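Local coordinates for protein esterase (Xanthomonas oryzae pv. oryzae, PDB 3H2G) that hydrolyses esters as a cell wall-degrading enzyme that a bacterial pathogen of rice uses in virulence, at residues 133-138 and 242-247; 235-240 and 268-273; 246-251 and 311-316. All coordinates share one frame; numbering follows the deposited sequence.

Contact 1. Residues 133-138 and 242-247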
ATOM      1  N   TYR A 133      -0.769   0.317  18.107  1.00  8.24           N
ATOM      2  CA  TYR A 133      -0.074  -0.960  17.927  1.00  7.61           C
ATOM      3  C   TYR A 133       1.441  -0.794  18.086  1.00  8.59           C
ATOM      4  O   TYR A 133       2.030   0.153  17.570  1.00  7.44           O
ATOM      5  CB  TYR A 133      -0.409  -1.564  16.557  1.00  6.23           C
ATOM      6  CG  TYR A 133      -0.748  -3.041  16.624  1.00  7.41           C
ATOM      7  CD1 TYR A 133      -1.812  -3.496  17.407  1.00  9.11           C
ATOM      8  CD2 TYR A 133       0.000  -3.983  15.917  1.00  7.43           C
ATOM      9  CE1 TYR A 133      -2.124  -4.855  17.484  1.00  8.11           C
ATOM     10  CE2 TYR A 133      -0.301  -5.345  15.985  1.00  8.88           C
ATOM     11  CZ  TYR A 133      -1.363  -5.773  16.772  1.00  9.14           C
ATOM     12  OH  TYR A 133      -1.655  -7.113  16.851  1.00  8.95           O
ATOM     13  N   ALA A 134       2.061  -1.735  18.796  1.00  7.95           N
ATOM     14  CA  ALA A 134       3.498  -1.697  19.077  1.00  9.62           C
ATOM     15  C   ALA A 134       4.438  -1.832  17.883  1.00  8.21           C
ATOM     16  O   ALA A 134       5.614  -1.480  17.976  1.00  7.38           O
ATOM     17  CB  ALA A 134       3.841  -2.754  20.126  1.00 11.20           C
ATOM     18  N   TYR A 135       3.940  -2.356  16.769  1.00  6.95           N
ATOM     19  CA  TYR A 135       4.764  -2.507  15.571  1.00  5.97           C
ATOM     20  C   TYR A 135       3.856  -2.435  14.355  1.00  4.67           C
ATOM     21  O   TYR A 135       2.636  -2.411  14.498  1.00  5.88           O
ATOM     22  CB  TYR A 135       5.491  -3.862  15.568  1.00  6.24           C
ATOM     23  CG  TYR A 135       4.561  -5.060  15.548  1.00  6.89           C
ATOM     24  CD1 TYR A 135       4.001  -5.557  16.728  1.00  8.63           C
ATOM     25  CD2 TYR A 135       4.217  -5.681  14.344  1.00  6.91           C
ATOM     26  CE1 TYR A 135       3.119  -6.641  16.709  1.00  7.54           C
ATOM     27  CE2 TYR A 135       3.336  -6.763  14.313  1.00  8.59           C
ATOM     28  CZ  TYR A 135       2.790  -7.236  15.497  1.00  8.41           C
ATOM     29  OH  TYR A 135       1.905  -8.291  15.463  1.00  7.07           O
ATOM     30  N   HIS A 136       4.441  -2.385  13.164  1.00  3.49           N
ATOM     31  CA  HIS A 136       3.625  -2.372  11.956  1.00  3.01           C
ATOM     32  C   HIS A 136       3.747  -3.714  11.251  1.00  3.61           C
ATOM     33  O   HIS A 136       4.851  -4.140  10.902  1.00  4.45           O
ATOM     34  CB  HIS A 136       4.045  -1.277  10.973  1.00  2.96           C
ATOM     35  CG  HIS A 136       3.336  -1.375   9.657  1.00  3.65           C
ATOM     36  ND1 HIS A 136       3.999  -1.532   8.457  1.00  6.41           N
ATOM     37  CD2 HIS A 136       2.015  -1.436   9.364  1.00  1.32           C
ATOM     38  CE1 HIS A 136       3.118  -1.690   7.485  1.00  2.82           C
ATOM     39  NE2 HIS A 136       1.907  -1.637   8.009  1.00  5.09           N
ATOM     40  N   PRO A 137       2.614  -4.409  11.052  1.00  4.06           N
ATOM     41  CA  PRO A 137       2.622  -5.711  10.375  1.00  5.21           C
ATOM     42  C   PRO A 137       2.823  -5.491   8.874  1.00  4.73           C
ATOM     43  O   PRO A 137       1.889  -5.613   8.081  1.00  5.88           O
ATOM     44  CB  PRO A 137       1.235  -6.280  10.690  1.00  5.98           C
ATOM     45  CG  PRO A 137       0.822  -5.557  11.951  1.00  6.97           C
ATOM     46  CD  PRO A 137       1.305  -4.157  11.678  1.00  5.56           C
ATOM     47  N   TYR A 138       4.049  -5.149   8.501  1.00  4.68           N
ATOM     48  CA  TYR A 138       4.408  -4.895   7.111  1.00  4.20           C
ATOM     49  C   TYR A 138       4.104  -6.102   6.215  1.00  4.67           C
ATOM     50  O   TYR A 138       4.499  -7.224   6.517  1.00  4.70           O
ATOM     51  CB  TYR A 138       5.899  -4.536   7.050  1.00  4.38           C
ATOM     52  CG  TYR A 138       6.428  -4.127   5.692  1.00  5.04           C
ATOM     53  CD1 TYR A 138       5.801  -3.131   4.943  1.00  5.92           C
ATOM     54  CD2 TYR A 138       7.589  -4.706   5.177  1.00  4.26           C
ATOM     55  CE1 TYR A 138       6.321  -2.718   3.713  1.00  5.76           C
ATOM     56  CE2 TYR A 138       8.118  -4.298   3.950  1.00  4.29           C
ATOM     57  CZ  TYR A 138       7.478  -3.306   3.226  1.00  5.52           C
ATOM     58  OH  TYR A 138       7.995  -2.907   2.011  1.00  5.01           O
ATOM     59  N   MET A 242       7.606  -9.606  10.104  1.00  5.41           N
ATOM     60  CA  MET A 242       7.097 -10.974  10.114  1.00  6.06           C
ATOM     61  C   MET A 242       7.408 -11.663  11.439  1.00  5.75           C
ATOM     62  O   MET A 242       6.639 -12.507  11.896  1.00  6.65           O
ATOM     63  CB  MET A 242       7.670 -11.775   8.942  1.00  5.52           C
ATOM     64  CG  MET A 242       7.107 -11.360   7.587  1.00  6.23           C
ATOM     65  SD  MET A 242       5.306 -11.545   7.480  1.00  6.71           S
ATOM     66  CE  MET A 242       4.954 -10.668   5.953  1.00  6.34           C
ATOM     67  N   GLN A 243       8.534 -11.305  12.055  1.00  5.46           N
ATOM     68  CA  GLN A 243       8.890 -11.881  13.349  1.00  6.18           C
ATOM     69  C   GLN A 243       7.897 -11.372  14.400  1.00  6.09           C
ATOM     70  O   GLN A 243       7.438 -12.133  15.245  1.00  8.04           O
ATOM     71  CB  GLN A 243      10.322 -11.493  13.739  1.00  5.44           C
ATOM     72  CG  GLN A 243      10.695 -11.808  15.193  1.00  4.76           C
ATOM     73  CD  GLN A 243      10.418 -13.252  15.576  1.00  7.18           C
ATOM     74  OE1 GLN A 243      10.682 -14.169  14.802  1.00  7.53           O
ATOM     75  NE2 GLN A 243       9.892 -13.460  16.781  1.00  7.02           N
ATOM     76  N   HIS A 244       7.559 -10.087  14.342  1.00  6.46           N
ATOM     77  CA  HIS A 244       6.605  -9.515  15.295  1.00  7.88           C
ATOM     78  C   HIS A 244       5.238 -10.170  15.130  1.00  7.26           C
ATOM     79  O   HIS A 244       4.587 -10.556  16.102  1.00  5.74           O
ATOM     80  CB  HIS A 244       6.430  -8.009  15.069  1.00  9.47           C
ATOM     81  CG  HIS A 244       7.597  -7.176  15.499  1.00 13.67           C
ATOM     82  ND1 HIS A 244       8.141  -7.249  16.763  1.00 16.74           N
ATOM     83  CD2 HIS A 244       8.284  -6.208  14.848  1.00 15.06           C
ATOM     84  CE1 HIS A 244       9.112  -6.359  16.873  1.00 19.31           C
ATOM     85  NE2 HIS A 244       9.219  -5.714  15.726  1.00 18.27           N
ATOM     86  N   THR A 245       4.808 -10.280  13.879  1.00  6.98           N
ATOM     87  CA  THR A 245       3.507 -10.850  13.552  1.00  8.25           C
ATOM     88  C   THR A 245       3.368 -12.341  13.842  1.00  8.91           C
ATOM     89  O   THR A 245       2.420 -12.760  14.507  1.00 10.56           O
ATOM     90  CB  THR A 245       3.172 -10.615  12.060  1.00  8.81           C
ATOM     91  OG1 THR A 245       3.239  -9.211  11.772  1.00  8.69           O
ATOM     92  CG2 THR A 245       1.773 -11.137  11.729  1.00  6.67           C
ATOM     93  N   TYR A 246       4.314 -13.139  13.354  1.00  8.57           N
ATOM     94  CA  TYR A 246       4.249 -14.586  13.534  1.00  9.13           C
ATOM     95  C   TYR A 246       5.101 -15.169  14.651  1.00  9.95           C
ATOM     96  O   TYR A 246       4.884 -16.313  15.057  1.00  9.15           O
ATOM     97  CB  TYR A 246       4.594 -15.292  12.218  1.00  8.29           C
ATOM     98  CG  TYR A 246       3.623 -14.990  11.106  1.00  7.14           C
ATOM     99  CD1 TYR A 246       3.916 -14.026  10.139  1.00  5.64           C
ATOM    100  CD2 TYR A 246       2.390 -15.642  11.037  1.00  9.01           C
ATOM    101  CE1 TYR A 246       3.004 -13.717   9.133  1.00  5.14           C
ATOM    102  CE2 TYR A 246       1.470 -15.341  10.032  1.00  8.84           C
ATOM    103  CZ  TYR A 246       1.784 -14.378   9.085  1.00  8.10           C
ATOM    104  OH  TYR A 246       0.877 -14.080   8.089  1.00  7.74           O
ATOM    105  N   LYS A 247       6.070 -14.395  15.130  1.00 10.28           N
ATOM    106  CA  LYS A 247       6.948 -14.831  16.212  1.00 11.40           C
ATOM    107  C   LYS A 247       7.499 -16.231  15.973  1.00 10.94           C
ATOM    108  O   LYS A 247       7.519 -17.066  16.883  1.00 11.28           O
ATOM    109  CB  LYS A 247       6.180 -14.793  17.539  1.00 13.44           C
ATOM    110  CG  LYS A 247       5.741 -13.391  17.939  1.00 17.83           C
ATOM    111  CD  LYS A 247       4.948 -13.392  19.232  1.00 21.20           C
ATOM    112  CE  LYS A 247       4.806 -11.979  19.780  1.00 23.99           C
ATOM    113  NZ  LYS A 247       4.232 -11.040  18.776  1.00 26.41           N
TER
HETATM  114  O   HOH W   1       4.189  -8.661   8.929  1.00  6.95           O

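Contact 2. Residues 235-240 and 268-273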
ATOM      1  N   GLY A 235      13.804  -5.484   2.768  1.00  6.11           N
ATOM      2  CA  GLY A 235      13.955  -6.841   3.260  1.00  6.73           C
ATOM      3  C   GLY A 235      14.009  -6.860   4.778  1.00  6.67           C
ATOM      4  O   GLY A 235      13.418  -7.732   5.417  1.00  5.44           O
ATOM      5  N   SER A 236      14.724  -5.901   5.361  1.00  5.39           N
ATOM      6  CA  SER A 236      14.832  -5.820   6.816  1.00  4.70           C
ATOM      7  C   SER A 236      13.472  -5.520   7.443  1.00  4.86           C
ATOM      8  O   SER A 236      13.107  -6.110   8.460  1.00  4.13           O
ATOM      9  CB  SER A 236      15.853  -4.750   7.212  1.00  5.52           C
ATOM     10  OG  SER A 236      17.155  -5.128   6.783  1.00  7.56           O
ATOM     11  N   TYR A 237      12.720  -4.604   6.840  1.00  3.89           N
ATOM     12  CA  TYR A 237      11.393  -4.266   7.361  1.00  4.34           C
ATOM     13  C   TYR A 237      10.533  -5.539   7.366  1.00  3.12           C
ATOM     14  O   TYR A 237       9.858  -5.849   8.348  1.00  3.73           O
ATOM     15  CB  TYR A 237      10.745  -3.191   6.477  1.00  4.99           C
ATOM     16  CG  TYR A 237       9.662  -2.359   7.149  1.00  5.06           C
ATOM     17  CD1 TYR A 237       9.282  -1.128   6.615  1.00  6.05           C
ATOM     18  CD2 TYR A 237       9.047  -2.779   8.334  1.00  5.71           C
ATOM     19  CE1 TYR A 237       8.325  -0.327   7.241  1.00  5.16           C
ATOM     20  CE2 TYR A 237       8.085  -1.983   8.973  1.00  5.82           C
ATOM     21  CZ  TYR A 237       7.734  -0.757   8.418  1.00  5.73           C
ATOM     22  OH  TYR A 237       6.808   0.050   9.036  1.00  4.73           O
ATOM     23  N   ALA A 238      10.582  -6.283   6.265  1.00  4.01           N
ATOM     24  CA  ALA A 238       9.812  -7.517   6.131  1.00  4.53           C
ATOM     25  C   ALA A 238      10.160  -8.565   7.185  1.00  4.68           C
ATOM     26  O   ALA A 238       9.268  -9.165   7.782  1.00  5.22           O
ATOM     27  CB  ALA A 238      10.012  -8.105   4.737  1.00  4.91           C
ATOM     28  N   ILE A 239      11.452  -8.794   7.400  1.00  3.36           N
ATOM     29  CA  ILE A 239      11.901  -9.786   8.379  1.00  3.43           C
ATOM     30  C   ILE A 239      11.486  -9.416   9.803  1.00  4.53           C
ATOM     31  O   ILE A 239      10.915 -10.236  10.528  1.00  3.75           O
ATOM     32  CB  ILE A 239      13.440  -9.956   8.317  1.00  3.43           C
ATOM     33  CG1 ILE A 239      13.829 -10.563   6.965  1.00  2.65           C
ATOM     34  CG2 ILE A 239      13.928 -10.827   9.478  1.00  3.75           C
ATOM     35  CD1 ILE A 239      15.326 -10.579   6.697  1.00  5.68           C
ATOM     36  N   VAL A 240      11.776  -8.182  10.200  1.00  3.74           N
ATOM     37  CA  VAL A 240      11.431  -7.704  11.535  1.00  5.82           C
ATOM     38  C   VAL A 240       9.916  -7.746  11.765  1.00  5.71           C
ATOM     39  O   VAL A 240       9.451  -8.185  12.820  1.00  5.86           O
ATOM     40  CB  VAL A 240      11.956  -6.260  11.747  1.00  6.76           C
ATOM     41  CG1 VAL A 240      11.396  -5.672  13.026  1.00 10.35           C
ATOM     42  CG2 VAL A 240      13.481  -6.270  11.801  1.00  6.05           C
ATOM     43  N   LEU A 268      14.237   0.335  13.984  1.00  7.18           N
ATOM     44  CA  LEU A 268      14.065   1.128  12.764  1.00  6.49           C
ATOM     45  C   LEU A 268      12.797   0.831  11.965  1.00  6.88           C
ATOM     46  O   LEU A 268      12.380   1.643  11.134  1.00  5.54           O
ATOM     47  CB  LEU A 268      15.253   0.906  11.825  1.00  7.61           C
ATOM     48  CG  LEU A 268      16.671   1.272  12.263  1.00  7.92           C
ATOM     49  CD1 LEU A 268      17.662   0.718  11.244  1.00  9.19           C
ATOM     50  CD2 LEU A 268      16.800   2.792  12.377  1.00  8.93           C
ATOM     51  N   PHE A 269      12.175  -0.316  12.217  1.00  5.73           N
ATOM     52  CA  PHE A 269      11.013  -0.707  11.426  1.00  5.84           C
ATOM     53  C   PHE A 269       9.730  -1.053  12.176  1.00  5.21           C
ATOM     54  O   PHE A 269       9.482  -2.219  12.479  1.00  5.12           O
ATOM     55  CB  PHE A 269      11.416  -1.889  10.538  1.00  7.56           C
ATOM     56  CG  PHE A 269      12.576  -1.589   9.626  1.00  6.47           C
ATOM     57  CD1 PHE A 269      12.417  -0.736   8.537  1.00  6.74           C
ATOM     58  CD2 PHE A 269      13.830  -2.148   9.862  1.00  7.65           C
ATOM     59  CE1 PHE A 269      13.491  -0.441   7.693  1.00  7.96           C
ATOM     60  CE2 PHE A 269      14.913  -1.860   9.025  1.00  6.53           C
ATOM     61  CZ  PHE A 269      14.740  -1.005   7.938  1.00  7.86           C
ATOM     62  N   PRO A 270       8.884  -0.048  12.469  1.00  4.69           N
ATOM     63  CA  PRO A 270       9.047   1.376  12.154  1.00  4.46           C
ATOM     64  C   PRO A 270       9.801   2.085  13.273  1.00  5.58           C
ATOM     65  O   PRO A 270       9.976   1.528  14.355  1.00  6.11           O
ATOM     66  CB  PRO A 270       7.606   1.859  12.032  1.00  5.03           C
ATOM     67  CG  PRO A 270       6.926   1.080  13.105  1.00  5.11           C
ATOM     68  CD  PRO A 270       7.510  -0.321  12.932  1.00  4.67           C
ATOM     69  N   GLY A 271      10.240   3.313  13.016  1.00  6.04           N
ATOM     70  CA  GLY A 271      10.975   4.042  14.032  1.00  7.45           C
ATOM     71  C   GLY A 271      10.997   5.545  13.842  1.00  7.54           C
ATOM     72  O   GLY A 271      10.048   6.137  13.330  1.00  7.68           O
ATOM     73  N   LYS A 272      12.102   6.161  14.250  1.00  8.04           N
ATOM     74  CA  LYS A 272      12.270   7.607  14.167  1.00  8.76           C
ATOM     75  C   LYS A 272      12.776   8.115  12.820  1.00  8.15           C
ATOM     76  O   LYS A 272      12.977   9.317  12.647  1.00  7.29           O
ATOM     77  CB  LYS A 272      13.224   8.071  15.274  1.00  9.16           C
ATOM     78  CG  LYS A 272      12.742   7.754  16.682  1.00 12.75           C
ATOM     79  CD  LYS A 272      11.464   8.513  17.003  1.00 15.93           C
ATOM     80  CE  LYS A 272      10.960   8.192  18.399  1.00 19.12           C
ATOM     81  NZ  LYS A 272       9.718   8.950  18.716  1.00 21.25           N
ATOM     82  N   GLN A 273      12.981   7.210  11.869  1.00  7.90           N
ATOM     83  CA  GLN A 273      13.469   7.604  10.551  1.00  8.85           C
ATOM     84  C   GLN A 273      12.591   7.154   9.391  1.00  9.25           C
ATOM     85  O   GLN A 273      11.957   6.104   9.443  1.00  9.32           O
ATOM     86  CB  GLN A 273      14.877   7.052  10.324  1.00 10.12           C
ATOM     87  CG  GLN A 273      15.974   7.735  11.118  1.00 13.26           C
ATOM     88  CD  GLN A 273      17.313   7.046  10.940  1.00 14.88           C
ATOM     89  OE1 GLN A 273      17.601   6.045  11.594  1.00 15.22           O
ATOM     90  NE2 GLN A 273      18.131   7.567  10.032  1.00 17.21           N
TER

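Contact 3. Residues 246-251 and 311-316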
ATOM      1  N   TYR A 246       4.314 -13.139  13.354  1.00  8.57           N
ATOM      2  CA  TYR A 246       4.249 -14.586  13.534  1.00  9.13           C
ATOM      3  C   TYR A 246       5.101 -15.169  14.651  1.00  9.95           C
ATOM      4  O   TYR A 246       4.884 -16.313  15.057  1.00  9.15           O
ATOM      5  CB  TYR A 246       4.594 -15.292  12.218  1.00  8.29           C
ATOM      6  CG  TYR A 246       3.623 -14.990  11.106  1.00  7.14           C
ATOM      7  CD1 TYR A 246       3.916 -14.026  10.139  1.00  5.64           C
ATOM      8  CD2 TYR A 246       2.390 -15.642  11.037  1.00  9.01           C
ATOM      9  CE1 TYR A 246       3.004 -13.717   9.133  1.00  5.14           C
ATOM     10  CE2 TYR A 246       1.470 -15.341  10.032  1.00  8.84           C
ATOM     11  CZ  TYR A 246       1.784 -14.378   9.085  1.00  8.10           C
ATOM     12  OH  TYR A 246       0.877 -14.080   8.089  1.00  7.74           O
ATOM     13  N   LYS A 247       6.070 -14.395  15.130  1.00 10.28           N
ATOM     14  CA  LYS A 247       6.948 -14.831  16.212  1.00 11.40           C
ATOM     15  C   LYS A 247       7.499 -16.231  15.973  1.00 10.94           C
ATOM     16  O   LYS A 247       7.519 -17.066  16.883  1.00 11.28           O
ATOM     17  CB  LYS A 247       6.180 -14.793  17.539  1.00 13.44           C
ATOM     18  CG  LYS A 247       5.741 -13.391  17.939  1.00 17.83           C
ATOM     19  CD  LYS A 247       4.948 -13.392  19.232  1.00 21.20           C
ATOM     20  CE  LYS A 247       4.806 -11.979  19.780  1.00 23.99           C
ATOM     21  NZ  LYS A 247       4.232 -11.040  18.776  1.00 26.41           N
ATOM     22  N   ASN A 248       7.967 -16.487  14.754  1.00  8.69           N
ATOM     23  CA  ASN A 248       8.483 -17.810  14.422  1.00  8.97           C
ATOM     24  C   ASN A 248       9.772 -17.820  13.607  1.00  6.77           C
ATOM     25  O   ASN A 248      10.098 -18.824  12.979  1.00  7.20           O
ATOM     26  CB  ASN A 248       7.407 -18.602  13.670  1.00  8.37           C
ATOM     27  CG  ASN A 248       7.023 -17.958  12.353  1.00 10.53           C
ATOM     28  OD1 ASN A 248       7.537 -16.894  11.992  1.00  7.28           O
ATOM     29  ND2 ASN A 248       6.115 -18.600  11.623  1.00 10.27           N
ATOM     30  N   ILE A 249      10.511 -16.716  13.613  1.00  6.74           N
ATOM     31  CA  ILE A 249      11.752 -16.665  12.850  1.00  6.11           C
ATOM     32  C   ILE A 249      12.990 -16.720  13.735  1.00  7.49           C
ATOM     33  O   ILE A 249      13.898 -17.520  13.488  1.00  6.50           O
ATOM     34  CB  ILE A 249      11.830 -15.391  11.975  1.00  5.74           C
ATOM     35  CG1 ILE A 249      10.593 -15.301  11.078  1.00  5.98           C
ATOM     36  CG2 ILE A 249      13.079 -15.442  11.097  1.00  5.22           C
ATOM     37  CD1 ILE A 249      10.500 -14.012  10.283  1.00  3.07           C
ATOM     38  N   TYR A 250      13.029 -15.875  14.763  1.00  7.00           N
ATOM     39  CA  TYR A 250      14.180 -15.837  15.661  1.00  7.98           C
ATOM     40  C   TYR A 250      13.857 -15.351  17.071  1.00  8.49           C
ATOM     41  O   TYR A 250      12.867 -14.652  17.291  1.00  7.61           O
ATOM     42  CB  TYR A 250      15.270 -14.940  15.061  1.00  8.76           C
ATOM     43  CG  TYR A 250      14.852 -13.490  14.864  1.00  8.68           C
ATOM     44  CD1 TYR A 250      14.804 -12.599  15.938  1.00  9.03           C
ATOM     45  CD2 TYR A 250      14.504 -13.012  13.600  1.00 10.20           C
ATOM     46  CE1 TYR A 250      14.421 -11.263  15.758  1.00 10.17           C
ATOM     47  CE2 TYR A 250      14.119 -11.682  13.408  1.00  9.72           C
ATOM     48  CZ  TYR A 250      14.081 -10.814  14.489  1.00  9.88           C
ATOM     49  OH  TYR A 250      13.706  -9.502  14.297  1.00 12.72           O
ATOM     50  N   LEU A 251      14.699 -15.738  18.024  1.00  8.51           N
ATOM     51  CA  LEU A 251      14.542 -15.308  19.409  1.00 10.59           C
ATOM     52  C   LEU A 251      15.353 -14.024  19.544  1.00  9.85           C
ATOM     53  O   LEU A 251      14.933 -13.073  20.199  1.00 10.99           O
ATOM     54  CB  LEU A 251      15.090 -16.368  20.372  1.00 11.73           C
ATOM     55  CG  LEU A 251      15.087 -15.995  21.860  1.00 16.21           C
ATOM     56  CD1 LEU A 251      13.652 -15.819  22.353  1.00 18.01           C
ATOM     57  CD2 LEU A 251      15.799 -17.078  22.658  1.00 17.04           C
ATOM     58  N   ARG A 311      10.636 -17.213   4.836  1.00  4.93           N
ATOM     59  CA  ARG A 311      10.068 -17.531   3.533  1.00  5.77           C
ATOM     60  C   ARG A 311       8.628 -18.022   3.700  1.00  6.53           C
ATOM     61  O   ARG A 311       7.740 -17.636   2.935  1.00  5.88           O
ATOM     62  CB  ARG A 311      10.916 -18.599   2.847  1.00  5.84           C
ATOM     63  CG  ARG A 311      10.489 -18.925   1.433  1.00  8.30           C
ATOM     64  CD  ARG A 311      11.561 -19.747   0.744  1.00  7.99           C
ATOM     65  NE  ARG A 311      11.084 -20.346  -0.500  1.00  7.29           N
ATOM     66  CZ  ARG A 311      11.852 -21.056  -1.319  1.00  6.98           C
ATOM     67  NH1 ARG A 311      13.133 -21.244  -1.022  1.00  5.11           N
ATOM     68  NH2 ARG A 311      11.338 -21.596  -2.418  1.00  7.99           N
ATOM     69  N   GLN A 312       8.404 -18.873   4.701  1.00  6.76           N
ATOM     70  CA  GLN A 312       7.071 -19.402   4.985  1.00  8.06           C
ATOM     71  C   GLN A 312       6.101 -18.273   5.322  1.00  7.38           C
ATOM     72  O   GLN A 312       4.947 -18.288   4.904  1.00  6.84           O
ATOM     73  CB  GLN A 312       7.123 -20.378   6.167  1.00 10.63           C
ATOM     74  CG  GLN A 312       7.727 -21.747   5.859  1.00 13.70           C
ATOM     75  CD  GLN A 312       6.773 -22.653   5.105  1.00 18.04           C
ATOM     76  OE1 GLN A 312       5.587 -22.736   5.434  1.00 19.96           O
ATOM     77  NE2 GLN A 312       7.288 -23.350   4.097  1.00 19.26           N
ATOM     78  N   ASP A 313       6.570 -17.297   6.093  1.00  7.04           N
ATOM     79  CA  ASP A 313       5.722 -16.173   6.466  1.00  6.64           C
ATOM     80  C   ASP A 313       5.372 -15.328   5.244  1.00  4.83           C
ATOM     81  O   ASP A 313       4.267 -14.789   5.149  1.00  5.34           O
ATOM     82  CB  ASP A 313       6.406 -15.316   7.536  1.00  5.43           C
ATOM     83  CG  ASP A 313       6.549 -16.044   8.863  1.00  6.98           C
ATOM     84  OD1 ASP A 313       5.891 -17.093   9.051  1.00  5.16           O
ATOM     85  OD2 ASP A 313       7.310 -15.561   9.725  1.00  4.15           O
ATOM     86  N   LEU A 314       6.308 -15.208   4.308  1.00  4.46           N
ATOM     87  CA  LEU A 314       6.044 -14.447   3.088  1.00  5.33           C
ATOM     88  C   LEU A 314       4.988 -15.189   2.269  1.00  3.99           C
ATOM     89  O   LEU A 314       4.075 -14.579   1.707  1.00  2.68           O
ATOM     90  CB  LEU A 314       7.319 -14.294   2.252  1.00  2.91           C
ATOM     91  CG  LEU A 314       8.438 -13.408   2.800  1.00  4.25           C
ATOM     92  CD1 LEU A 314       9.631 -13.482   1.859  1.00  4.24           C
ATOM     93  CD2 LEU A 314       7.950 -11.961   2.933  1.00  3.11           C
ATOM     94  N   ALA A 315       5.113 -16.511   2.213  1.00  4.92           N
ATOM     95  CA  ALA A 315       4.170 -17.333   1.458  1.00  4.43           C
ATOM     96  C   ALA A 315       2.746 -17.217   2.006  1.00  6.37           C
ATOM     97  O   ALA A 315       1.783 -17.224   1.240  1.00  5.41           O
ATOM     98  CB  ALA A 315       4.622 -18.798   1.469  1.00  7.46           C
ATOM     99  N   ARG A 316       2.610 -17.113   3.325  1.00  5.74           N
ATOM    100  CA  ARG A 316       1.285 -16.992   3.929  1.00  8.81           C
ATOM    101  C   ARG A 316       0.636 -15.695   3.479  1.00  8.25           C
ATOM    102  O   ARG A 316      -0.580 -15.529   3.568  1.00  7.54           O
ATOM    103  CB  ARG A 316       1.373 -16.989   5.458  1.00 12.88           C
ATOM    104  CG  ARG A 316       1.925 -18.263   6.071  1.00 19.02           C
ATOM    105  CD  ARG A 316       1.781 -18.218   7.579  1.00 24.51           C
ATOM    106  NE  ARG A 316       2.482 -19.311   8.245  1.00 31.01           N
ATOM    107  CZ  ARG A 316       2.439 -19.537   9.554  1.00 32.62           C
ATOM    108  NH1 ARG A 316       1.722 -18.744  10.339  1.00 33.60           N
ATOM    109  NH2 ARG A 316       3.117 -20.547  10.079  1.00 35.76           N
TER
HETATM  110  O   HOH W   2       4.633 -20.888  12.562  1.00 16.58           O

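Contact 1. Residues 133-138 and 242-247
The loop 133-138 runs past the last turns of helix 231-246 without a backbone hydrogen bond, and the chains come nearest at P137 and T245, whose CA atoms are 6.1 Å apart. Y135 and H244 lie against each other in an offset stack, planes 25° apart, and slide past one another in opposite directions. Each lays its CB over the other's ring: CB of H244 sits 3.4 Å from the centroid of the Y135 ring, nearly above its centre, while CB of Y135 stands nearer the rim of the imidazole. With chi1 at 62°, CG of Y135 sits between the backbone N and carbonyl carbon, and the ring extends over CB of H244. In an alpha/beta-hydrolase of the secretory lipase family, this contact joins the loop between strand 119-123 and helix 141-162 to a helix beyond strand 198-205. T245 comes in at the edge of the Y135 ring, OG1 3.5 Å from CE2, and also touches CB of P137. That hydroxyl is hydrogen-bonded to the carbonyl of A241, one helical turn back. A water donates to O of Y138 (2.8 Å) and is hydrogen-bonded to OG1 of T245, and CE of M242 packs on the same oxygen.

Contact 2. Residues 235-240 and 268-273
F269 lays one face of its ring over the backbone of helix 231-246 at S236 and Y237, with N of Y237 above the middle of the ring and C of S236 nearer its rim. The contact ties that helix, which lies in the helical region between strands 198-205 and 328-332 of the alpha/beta-hydrolase sheet, to the loop between helices 261-264 and 275-280. The CA atoms of Y237 and F269 are 5.4 Å apart. F269 also meets the ring of Y237: the two side chains cross at a slant, their planes 34° apart, and CD1 of F269 stands over one face of the tyrosine, toward its rim. CG of Y237 is anti to the backbone N (chi1 -157°), which sends the ring out alongside the loop and brings its CD2 to 3.4 Å from CB of F269. At the far end of F269, CE2 rests 3.5 Å from CB of S236, whose OG turns to O of I232 and OH of Y293. L275 and M278 of helix 275-280 also touch the F269 side chain. V240 adds a looser touch, its CG1 lying 4.0 Å from O of F269. A cis peptide bond joins F269 to P270, and the proline crosses the tyrosine at about a right angle. OH of Y237 is hydrogen-bonded to the carbonyl oxygen of E89 and lies 3.6 Å from CB of P270.

Contact 3. Residues 246-251 and 311-316
The amide of N248 and the carboxylate of D313 lie almost in one plane, 6° apart, and approach from opposite directions; one face of the R316 guanidinium looks toward both, with OD1 of D313 above it toward the rim and ND2 of N248 on that same side. Within the shared plane, ND2 of N248 donates to OD1 of D313 at 3.0 Å with an N-H...O angle of 158°. The oxygen accepts through its syn lone pair, on the side of its partner OD2. Beside this bond, OD1 of N248 lies 2.6 Å from OD2 of D313. I249 closes in on the carboxylate from beside the asparagine, with CG1 and CD1 both touching OD2.

The ring of Y246 slides past D313 at a slant to the carboxylate, and CD1 of Y246 comes to 3.6 Å from CG of D313. R316 passes the same ring with its chain extended from CG to NE. Its guanidinium stands nearly upright to the tyrosine, at 80°, and NH1 of R316 lies 3.2 Å from CD2 of Y246. OH of Y246 is hydrogen-bonded to ND2 of N317, the residue after R316. A water accepts from NH2 of R316 (2.9 Å) and from ND2 of N248, so it bridges the two side chains. K247, the first residue beyond helix 231-246, has positive phi, and the chain turns there toward N248. The result is a surface junction, part polar and part aromatic, between the C-terminal end of helix 231-246 and helix 309-316, both in the long helical region between strands 198-205 and 328-332 of the alpha/beta-hydrolase fold.

Helix 231-246 and the turn after it carry all three contacts, and contacts 1 and 3 share Y246 and K247. Along the chain 133-138 comes first, then 235-251, then 268-273 and 311-316, so contacts 1 and 2 alternate. Centres lie about 10 Å apart for contacts 1 and 2 and for 1 and 3, and about 15 Å for 2 and 3. The Y138 ring stacks on that of Y237, linking contacts 1 and 2, while OE1 of Q243 takes the backbone N of I249 and Y250. The helix thus packs against an earlier loop (133-138), a later loop (268-273) and, through the turn after it, helix 309-316, near a probable Ser-His-Asp site that Y138 approaches without touching.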